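Local coordinates for protein NADH-rubredoxin oxidoreductase (Clostridium acetobutylicum, PDB 3KLJ) that catalyses the NADH-dependent reduction of rubredoxin through a bound FAD, passing electrons on to proteins that scavenge dioxygen in an obligate anaerobe, at residues A[146-152]-A[220-226]; A[323-329]-A[340-344]; A[335-339]-A[351-355]. All blocks are in the same frame, centred on the assembly; numbering follows the deposited sequence.

Contact 1 (A[146-152]-A[220-226])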
loop_
_atom_site.group_PDB
_atom_site.type_symbol
_atom_site.label_atom_id
_atom_site.label_comp_id
_atom_site.label_asym_id
_atom_site.label_seq_id
_atom_site.Cartn_x
_atom_site.Cartn_y
_atom_site.Cartn_z
ATOM N N LYS A 146 24.342 -10.898 7.494
ATOM C CA LYS A 146 25.179 -9.727 7.226
ATOM C C LYS A 146 25.476 -8.944 8.501
ATOM O O LYS A 146 26.566 -8.385 8.655
ATOM C CB LYS A 146 24.512 -8.810 6.196
ATOM C CG LYS A 146 24.575 -9.318 4.753
ATOM C CD LYS A 146 25.772 -8.731 4.018
ATOM C CE LYS A 146 25.635 -8.890 2.515
ATOM N NZ LYS A 146 26.252 -10.164 2.051
ATOM N N GLY A 147 24.503 -8.907 9.410
ATOM C CA GLY A 147 24.675 -8.233 10.696
ATOM C C GLY A 147 24.098 -6.830 10.771
ATOM O O GLY A 147 24.038 -6.248 11.858
ATOM N N LYS A 148 23.704 -6.280 9.619
ATOM C CA LYS A 148 23.046 -4.959 9.537
ATOM C C LYS A 148 22.291 -4.773 8.211
ATOM O O LYS A 148 22.563 -5.466 7.230
ATOM C CB LYS A 148 24.038 -3.803 9.783
ATOM C CG LYS A 148 25.224 -3.743 8.821
ATOM C CD LYS A 148 26.455 -3.116 9.466
ATOM C CE LYS A 148 26.379 -1.596 9.489
ATOM N NZ LYS A 148 27.524 -0.993 10.245
ATOM N N ALA A 149 21.338 -3.844 8.192
ATOM C CA ALA A 149 20.545 -3.580 6.988
ATOM C C ALA A 149 20.723 -2.148 6.471
ATOM O O ALA A 149 20.965 -1.221 7.248
ATOM C CB ALA A 149 19.069 -3.874 7.239
ATOM N N PHE A 150 20.610 -1.984 5.155
ATOM C CA PHE A 150 20.601 -0.660 4.542
ATOM C C PHE A 150 19.355 -0.555 3.673
ATOM O O PHE A 150 19.225 -1.278 2.676
ATOM C CB PHE A 150 21.883 -0.422 3.732
ATOM C CG PHE A 150 22.014 0.977 3.179
ATOM C CD1 PHE A 150 21.988 2.091 4.026
ATOM C CD2 PHE A 150 22.197 1.181 1.817
ATOM C CE1 PHE A 150 22.113 3.383 3.515
ATOM C CE2 PHE A 150 22.326 2.466 1.296
ATOM C CZ PHE A 150 22.284 3.570 2.150
ATOM N N ILE A 151 18.429 0.317 4.077
ATOM C CA ILE A 151 17.169 0.487 3.369
ATOM C C ILE A 151 17.227 1.698 2.438
ATOM O O ILE A 151 17.423 2.829 2.883
ATOM C CB ILE A 151 15.950 0.585 4.346
ATOM C CG1 ILE A 151 15.775 -0.728 5.113
ATOM C CG2 ILE A 151 14.650 0.886 3.596
ATOM C CD1 ILE A 151 16.252 -0.688 6.530
ATOM N N ILE A 152 17.069 1.443 1.144
ATOM C CA ILE A 152 17.049 2.494 0.133
ATOM C C ILE A 152 15.601 2.859 -0.201
ATOM O O ILE A 152 14.801 1.989 -0.583
ATOM C CB ILE A 152 17.822 2.057 -1.147
ATOM C CG1 ILE A 152 19.332 1.992 -0.853
ATOM C CG2 ILE A 152 17.510 2.994 -2.319
ATOM C CD1 ILE A 152 20.177 1.478 -1.985
ATOM N N SER A 220 28.454 -4.457 3.174
ATOM C CA SER A 220 28.367 -5.073 4.500
ATOM C C SER A 220 26.939 -5.176 5.047
ATOM O O SER A 220 26.740 -5.699 6.145
ATOM C CB SER A 220 29.260 -4.324 5.499
ATOM O OG SER A 220 28.827 -2.988 5.674
ATOM N N SER A 221 25.956 -4.692 4.284
ATOM C CA SER A 221 24.559 -4.717 4.725
ATOM C C SER A 221 23.664 -5.631 3.893
ATOM O O SER A 221 23.955 -5.927 2.732
ATOM C CB SER A 221 23.951 -3.311 4.689
ATOM O OG SER A 221 24.792 -2.364 5.308
ATOM N N CYS A 222 22.566 -6.064 4.505
ATOM C CA CYS A 222 21.436 -6.594 3.756
ATOM C C CYS A 222 20.731 -5.374 3.160
ATOM O O CYS A 222 20.296 -4.486 3.893
ATOM C CB CYS A 222 20.510 -7.388 4.679
ATOM S SG CYS A 222 18.841 -7.669 4.055
ATOM N N VAL A 223 20.665 -5.306 1.832
ATOM C CA VAL A 223 20.131 -4.110 1.181
ATOM C C VAL A 223 18.700 -4.319 0.694
ATOM O O VAL A 223 18.400 -5.236 -0.085
ATOM C CB VAL A 223 21.079 -3.512 0.082
ATOM C CG1 VAL A 223 22.556 -3.752 0.433
ATOM C CG2 VAL A 223 20.778 -4.063 -1.281
ATOM N N ILE A 224 17.816 -3.472 1.203
ATOM C CA ILE A 224 16.389 -3.566 0.929
ATOM C C ILE A 224 15.929 -2.284 0.244
ATOM O O ILE A 224 16.111 -1.193 0.769
ATOM C CB ILE A 224 15.587 -3.782 2.241
ATOM C CG1 ILE A 224 16.250 -4.866 3.101
ATOM C CG2 ILE A 224 14.149 -4.144 1.939
ATOM C CD1 ILE A 224 16.219 -4.588 4.573
ATOM N N THR A 225 15.344 -2.417 -0.937
ATOM C CA THR A 225 14.785 -1.261 -1.623
ATOM C C THR A 225 13.311 -1.135 -1.264
ATOM O O THR A 225 12.571 -2.110 -1.300
ATOM C CB THR A 225 15.002 -1.326 -3.152
ATOM O OG1 THR A 225 14.556 -2.595 -3.654
ATOM C CG2 THR A 225 16.483 -1.126 -3.486
ATOM N N ALA A 226 12.920 0.063 -0.854
ATOM C CA ALA A 226 11.540 0.392 -0.516
ATOM C C ALA A 226 11.227 1.631 -1.346
ATOM O O ALA A 226 11.259 2.761 -0.850
ATOM C CB ALA A 226 11.419 0.679 0.991
#
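Strands 149-152 and 222-225 are parallel neighbours in the sheet of the NADH-binding domain, a Rossmann-type fold, and residues 149 to 152 pair in order with residues 222 to 225. Five backbone hydrogen bonds join them, from Cys222 N to Lys148 O (2.8 Å) at one end to Ala226 N on Ile152 O (2.7 Å) at the other, where the bond is almost straight (178° at the hydrogen). Ala149, Ile151, Cys222 and Ile224 share one face. There Ile151 and Ile224 run side by side, and the terminal CD1 of Ile224 touches both Ile151 CG1 (3.9 Å) and Ala149 CB (4.0 Å). On the other face Phe150 touches its neighbour through the root of the side chain, CB lying 3.7 Å from Ser221 CB. With CG anti to the backbone N (chi1 -174°), its ring swings off toward helix 215-220 and leaves the partner strand. Ser221 OG is held by Leu217 O in that helix. Lys146, at the end of helix 133-146, lays its methylenes along the backbone of Ser221, with CE 3.4 Å from Ser221 O. Gly147 then takes a positive phi (98°) as the chain turns from helix into strand. Strand 172-175 bonds to the far edge of 149-152, and Val223 bonds to Phe128 in strand 127-128. Helices 133-146 and 156-168 cover the Ile151 and Ile224 face, while helix 215-220 packs against Phe150 and Val223.

Contact 2 (A[323-329]-A[340-344])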
loop_
_atom_site.group_PDB
_atom_site.type_symbol
_atom_site.label_atom_id
_atom_site.label_comp_id
_atom_site.label_asym_id
_atom_site.label_seq_id
_atom_site.Cartn_x
_atom_site.Cartn_y
_atom_site.Cartn_z
ATOM N N ASN A 323 2.382 21.611 -4.389
ATOM C CA ASN A 323 1.412 22.661 -4.104
ATOM C C ASN A 323 1.935 24.050 -4.443
ATOM O O ASN A 323 3.076 24.396 -4.114
ATOM C CB ASN A 323 0.953 22.613 -2.649
ATOM C CG ASN A 323 -0.461 23.131 -2.471
ATOM O OD1 ASN A 323 -0.715 24.331 -2.584
ATOM N ND2 ASN A 323 -1.394 22.225 -2.197
ATOM N N LYS A 324 1.102 24.819 -5.141
ATOM C CA LYS A 324 1.339 26.238 -5.372
ATOM C C LYS A 324 0.270 27.015 -4.601
ATOM O O LYS A 324 -0.752 27.408 -5.171
ATOM C CB LYS A 324 1.291 26.574 -6.867
ATOM C CG LYS A 324 2.441 25.990 -7.682
ATOM C CD LYS A 324 3.761 26.735 -7.462
ATOM C CE LYS A 324 3.869 27.971 -8.353
ATOM N NZ LYS A 324 5.279 28.440 -8.511
ATOM N N PRO A 325 0.499 27.225 -3.292
ATOM C CA PRO A 325 -0.503 27.884 -2.472
ATOM C C PRO A 325 -0.393 29.402 -2.540
ATOM O O PRO A 325 0.662 29.937 -2.907
ATOM C CB PRO A 325 -0.170 27.394 -1.060
ATOM C CG PRO A 325 1.294 27.107 -1.088
ATOM C CD PRO A 325 1.716 26.905 -2.520
ATOM N N SER A 326 -1.483 30.079 -2.195
ATOM C CA SER A 326 -1.485 31.529 -2.061
ATOM C C SER A 326 -0.852 31.934 -0.733
ATOM O O SER A 326 -0.217 32.986 -0.642
ATOM C CB SER A 326 -2.908 32.090 -2.180
ATOM O OG SER A 326 -3.837 31.296 -1.464
ATOM N N LYS A 327 -1.015 31.088 0.285
ATOM C CA LYS A 327 -0.466 31.341 1.612
ATOM C C LYS A 327 -0.122 30.038 2.341
ATOM O O LYS A 327 -0.834 29.035 2.214
ATOM C CB LYS A 327 -1.456 32.159 2.441
ATOM C CG LYS A 327 -0.841 32.888 3.627
ATOM C CD LYS A 327 -1.867 33.800 4.298
ATOM C CE LYS A 327 -1.179 34.796 5.225
ATOM N NZ LYS A 327 -2.144 35.677 5.941
ATOM N N VAL A 328 0.966 30.074 3.110
ATOM C CA VAL A 328 1.447 28.931 3.883
ATOM C C VAL A 328 1.574 29.322 5.346
ATOM O O VAL A 328 2.230 30.308 5.673
ATOM C CB VAL A 328 2.851 28.456 3.386
ATOM C CG1 VAL A 328 3.430 27.368 4.305
ATOM C CG2 VAL A 328 2.778 27.955 1.966
ATOM N N PHE A 329 0.939 28.552 6.220
ATOM C CA PHE A 329 1.171 28.660 7.661
ATOM C C PHE A 329 1.909 27.431 8.197
ATOM O O PHE A 329 1.461 26.295 8.018
ATOM C CB PHE A 329 -0.142 28.813 8.419
ATOM C CG PHE A 329 -0.944 30.003 8.013
ATOM C CD1 PHE A 329 -0.636 31.262 8.506
ATOM C CD2 PHE A 329 -2.025 29.863 7.154
ATOM C CE1 PHE A 329 -1.387 32.371 8.142
ATOM C CE2 PHE A 329 -2.784 30.976 6.783
ATOM C CZ PHE A 329 -2.464 32.224 7.284
ATOM N N CYS A 340 0.182 24.156 6.811
ATOM C CA CYS A 340 -1.151 24.375 6.299
ATOM C C CYS A 340 -1.037 25.254 5.049
ATOM O O CYS A 340 -0.464 26.346 5.094
ATOM C CB CYS A 340 -1.978 25.022 7.421
ATOM S SG CYS A 340 -3.606 25.547 7.029
ATOM N N MET A 341 -1.553 24.757 3.927
ATOM C CA MET A 341 -1.420 25.443 2.637
ATOM C C MET A 341 -2.780 25.891 2.111
ATOM O O MET A 341 -3.723 25.099 2.023
ATOM C CB MET A 341 -0.705 24.549 1.621
ATOM C CG MET A 341 0.675 24.098 2.076
ATOM S SD MET A 341 1.548 23.025 0.916
ATOM C CE MET A 341 3.166 22.962 1.682
ATOM N N LEU A 342 -2.877 27.177 1.780
ATOM C CA LEU A 342 -4.145 27.766 1.373
ATOM C C LEU A 342 -4.249 27.980 -0.122
ATOM O O LEU A 342 -3.267 28.299 -0.792
ATOM C CB LEU A 342 -4.385 29.096 2.095
ATOM C CG LEU A 342 -5.077 29.017 3.451
ATOM C CD1 LEU A 342 -4.147 28.470 4.528
ATOM C CD2 LEU A 342 -5.609 30.381 3.842
ATOM N N LYS A 343 -5.459 27.793 -0.633
ATOM C CA LYS A 343 -5.809 28.221 -1.976
ATOM C C LYS A 343 -6.968 29.186 -1.825
ATOM O O LYS A 343 -8.123 28.772 -1.681
ATOM C CB LYS A 343 -6.175 27.024 -2.852
ATOM C CG LYS A 343 -6.010 27.276 -4.344
ATOM C CD LYS A 343 -5.343 26.088 -5.036
ATOM C CE LYS A 343 -3.850 26.027 -4.719
ATOM N NZ LYS A 343 -3.243 24.723 -5.101
ATOM N N GLU A 344 -6.636 30.477 -1.828
ATOM C CA GLU A 344 -7.584 31.563 -1.560
ATOM C C GLU A 344 -7.988 31.561 -0.085
ATOM O O GLU A 344 -7.156 31.815 0.793
ATOM C CB GLU A 344 -8.824 31.488 -2.473
ATOM C CG GLU A 344 -8.566 31.663 -3.966
ATOM C CD GLU A 344 -8.093 33.059 -4.328
ATOM O OE1 GLU A 344 -6.872 33.314 -4.233
ATOM O OE2 GLU A 344 -8.940 33.894 -4.719
HETATM O O HOH W 1 -1.174 23.723 -6.119
#
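Leu342 meets Phe329 at the ring edge: its CD1 methyl lies in the plane of the ring, 3.6 Å from Phe329 CE2, and the two side chains are set at a slant to each other. The phenyl group is brought there by a chi1 of -59°, which puts CG beside its own backbone N. On the other face of the hairpin, Met341 and Asn323 pass antiparallel to one another, with SD of Met341 3.6 Å from Asn323 CB. Nearer the backbone, Pro325 CB packs on Met341 CB. Ser326 binds the end of strand 340-343 through both backbone and side chain. Its N donates to Leu342 O (2.9 Å), and its OG, placed between N and the carbonyl carbon (chi1 42°), accepts from Glu344 N at 2.9 Å while making a weak bond to Leu342 O. Lys343 starts out away from 323-329, but kinks in its chain swing CE and NZ over to Asn323 and Lys324, CE lying 3.4 Å from Lys324 O. A water bridges NZ to Lys324 N, and a salt bridge to Asp348 gives the ammonium a second anchor. Farther along, Phe329 and Cys340 form a hydrogen-bonded antiparallel pair, with Cys340 N reaching Phe329 O at 2.8 Å. The hairpin of strands 327-332 and 337-343 lies at one margin of the antiparallel sheet: strand 346-353 flanks Met341, and helix 378-382 covers Phe329 and Leu342.

Contact 3 (A[335-339]-A[351-355])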
loop_
_atom_site.group_PDB
_atom_site.type_symbol
_atom_site.label_atom_id
_atom_site.label_comp_id
_atom_site.label_asym_id
_atom_site.label_seq_id
_atom_site.Cartn_x
_atom_site.Cartn_y
_atom_site.Cartn_z
ATOM N N ASP A 335 7.017 18.941 20.202
ATOM C CA ASP A 335 6.237 17.711 20.103
ATOM C C ASP A 335 5.532 17.548 18.755
ATOM O O ASP A 335 5.108 16.447 18.410
ATOM C CB ASP A 335 5.190 17.661 21.235
ATOM C CG ASP A 335 4.526 19.024 21.503
ATOM O OD1 ASP A 335 3.276 19.080 21.594
ATOM O OD2 ASP A 335 5.248 20.042 21.639
ATOM N N LYS A 336 5.393 18.640 18.005
ATOM C CA LYS A 336 4.574 18.612 16.796
ATOM C C LYS A 336 5.030 19.560 15.685
ATOM O O LYS A 336 5.707 20.549 15.936
ATOM C CB LYS A 336 3.091 18.834 17.137
ATOM C CG LYS A 336 2.722 20.240 17.568
ATOM C CD LYS A 336 1.232 20.346 17.958
ATOM C CE LYS A 336 0.987 19.825 19.374
ATOM N NZ LYS A 336 -0.434 19.958 19.789
ATOM N N TYR A 337 4.675 19.214 14.452
ATOM C CA TYR A 337 4.941 20.052 13.301
ATOM C C TYR A 337 3.628 20.208 12.560
ATOM O O TYR A 337 2.884 19.231 12.365
ATOM C CB TYR A 337 6.017 19.437 12.378
ATOM C CG TYR A 337 6.206 20.222 11.094
ATOM C CD1 TYR A 337 7.079 21.319 11.040
ATOM C CD2 TYR A 337 5.479 19.903 9.944
ATOM C CE1 TYR A 337 7.242 22.057 9.872
ATOM C CE2 TYR A 337 5.631 20.633 8.770
ATOM C CZ TYR A 337 6.518 21.708 8.740
ATOM O OH TYR A 337 6.664 22.441 7.584
ATOM N N ILE A 338 3.337 21.441 12.165
ATOM C CA ILE A 338 2.119 21.742 11.421
ATOM C C ILE A 338 2.483 22.521 10.173
ATOM O O ILE A 338 3.257 23.467 10.243
ATOM C CB ILE A 338 1.135 22.592 12.253
ATOM C CG1 ILE A 338 0.734 21.848 13.530
ATOM C CG2 ILE A 338 -0.094 22.997 11.398
ATOM C CD1 ILE A 338 0.168 22.747 14.636
ATOM N N VAL A 339 1.935 22.106 9.035
ATOM C CA VAL A 339 1.983 22.926 7.833
ATOM C C VAL A 339 0.599 22.957 7.194
ATOM O O VAL A 339 -0.081 21.930 7.072
ATOM C CB VAL A 339 3.127 22.510 6.837
ATOM C CG1 VAL A 339 2.914 21.105 6.258
ATOM C CG2 VAL A 339 3.282 23.541 5.730
ATOM N N ALA A 351 -0.321 19.012 6.468
ATOM C CA ALA A 351 0.246 17.855 7.134
ATOM C C ALA A 351 0.565 18.197 8.578
ATOM O O ALA A 351 0.952 19.327 8.891
ATOM C CB ALA A 351 1.513 17.358 6.391
ATOM N N VAL A 352 0.401 17.228 9.458
ATOM C CA VAL A 352 0.721 17.414 10.869
ATOM C C VAL A 352 1.473 16.186 11.336
ATOM O O VAL A 352 1.049 15.042 11.084
ATOM C CB VAL A 352 -0.544 17.604 11.756
ATOM C CG1 VAL A 352 -0.164 17.831 13.216
ATOM C CG2 VAL A 352 -1.375 18.778 11.283
ATOM N N ILE A 353 2.592 16.435 11.999
ATOM C CA ILE A 353 3.380 15.397 12.639
ATOM C C ILE A 353 3.150 15.560 14.141
ATOM O O ILE A 353 3.312 16.657 14.673
ATOM C CB ILE A 353 4.904 15.560 12.328
ATOM C CG1 ILE A 353 5.163 15.696 10.813
ATOM C CG2 ILE A 353 5.713 14.398 12.929
ATOM C CD1 ILE A 353 6.647 15.957 10.438
ATOM N N GLY A 354 2.724 14.489 14.806
ATOM C CA GLY A 354 2.619 14.478 16.262
ATOM C C GLY A 354 1.340 15.035 16.875
ATOM O O GLY A 354 1.297 15.278 18.079
ATOM N N ASP A 355 0.301 15.236 16.066
ATOM C CA ASP A 355 -1.018 15.638 16.586
ATOM C C ASP A 355 -2.120 15.173 15.643
ATOM O O ASP A 355 -2.604 15.927 14.806
ATOM C CB ASP A 355 -1.083 17.158 16.813
ATOM C CG ASP A 355 -2.285 17.585 17.657
ATOM O OD1 ASP A 355 -2.287 18.749 18.112
ATOM O OD2 ASP A 355 -3.227 16.779 17.870
#
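Lys336 and Asp355 extend alongside each other in the same direction and end in a salt bridge of 2.8 Å between Lys336 NZ and Asp355 OD1. The ammonium meets the oxygen from above the carboxylate plane, 42° out of it. With CG wedged between N and the carbonyl carbon, chi1 of Lys336 (71°) carries the chain over to Asp355, and the turn at chi3 then directs CE and NZ to OD1. The same carboxylate works in two directions: Asp355 is the N-cap residue of helix 356-367, and its OD2 accepts from Leu358 N, so the cap holds the group that the lysine grips. The positive charge and the helix N-terminus would both be expected to stabilise the carboxylate's negative charge. Between the strands, Tyr337 and Ile353 exchange two backbone bonds, Tyr337 N to Ile353 O at 2.9 Å and Ile353 N to Tyr337 O at 2.8 Å. Val339 and Ala351 form the next such pair. Ile353 CD1 lies 4.0 Å from Tyr337 CB, the two side chains crossing, while Val339 CG1 meets Ala351 CB on the same face. On the other, Ile338 and Val352 lie alongside each other, with Ile338 CG1 4.1 Å from Val352 CG1. Past Ile353 the chain turns at Gly354, whose positive phi (85°) leads into the helix cap. Farther out, Tyr337 OH is tied to both Asp187 and Arg330. Strands 337-343 and 346-353 form a beta hairpin of the C-terminal domain and are interior members of its antiparallel sheet, flanked by 327-332 beyond Ile338 and by 312-317 beyond Val352. Helix 356-367 packs on the Ile338 and Val352 face, whereas the loop holding Leu186 and Asp187 lies against Val339, Ala351 and Ile353.

Contacts 2 and 3 belong to one antiparallel sheet in the C-terminal domain and share strand 337-343, which pairs with 346-353 in contact 3 and with 327-332 in contact 2. Their centres are about 17 Å apart, yet they touch: Val339 CG2 of contact 3 lies 4.1 Å from Val328 CG1 of contact 2. Contact 1 stands apart in the NADH-binding domain, its centre about 30 Å from that of contact 3 and 38 Å from that of contact 2. It alone of the three approaches the cofactor: the Ala226 side chain is about 8 Å from the FAD, and that of Ile224 about 9 Å from the side chain of the FAD-binding Tyr131.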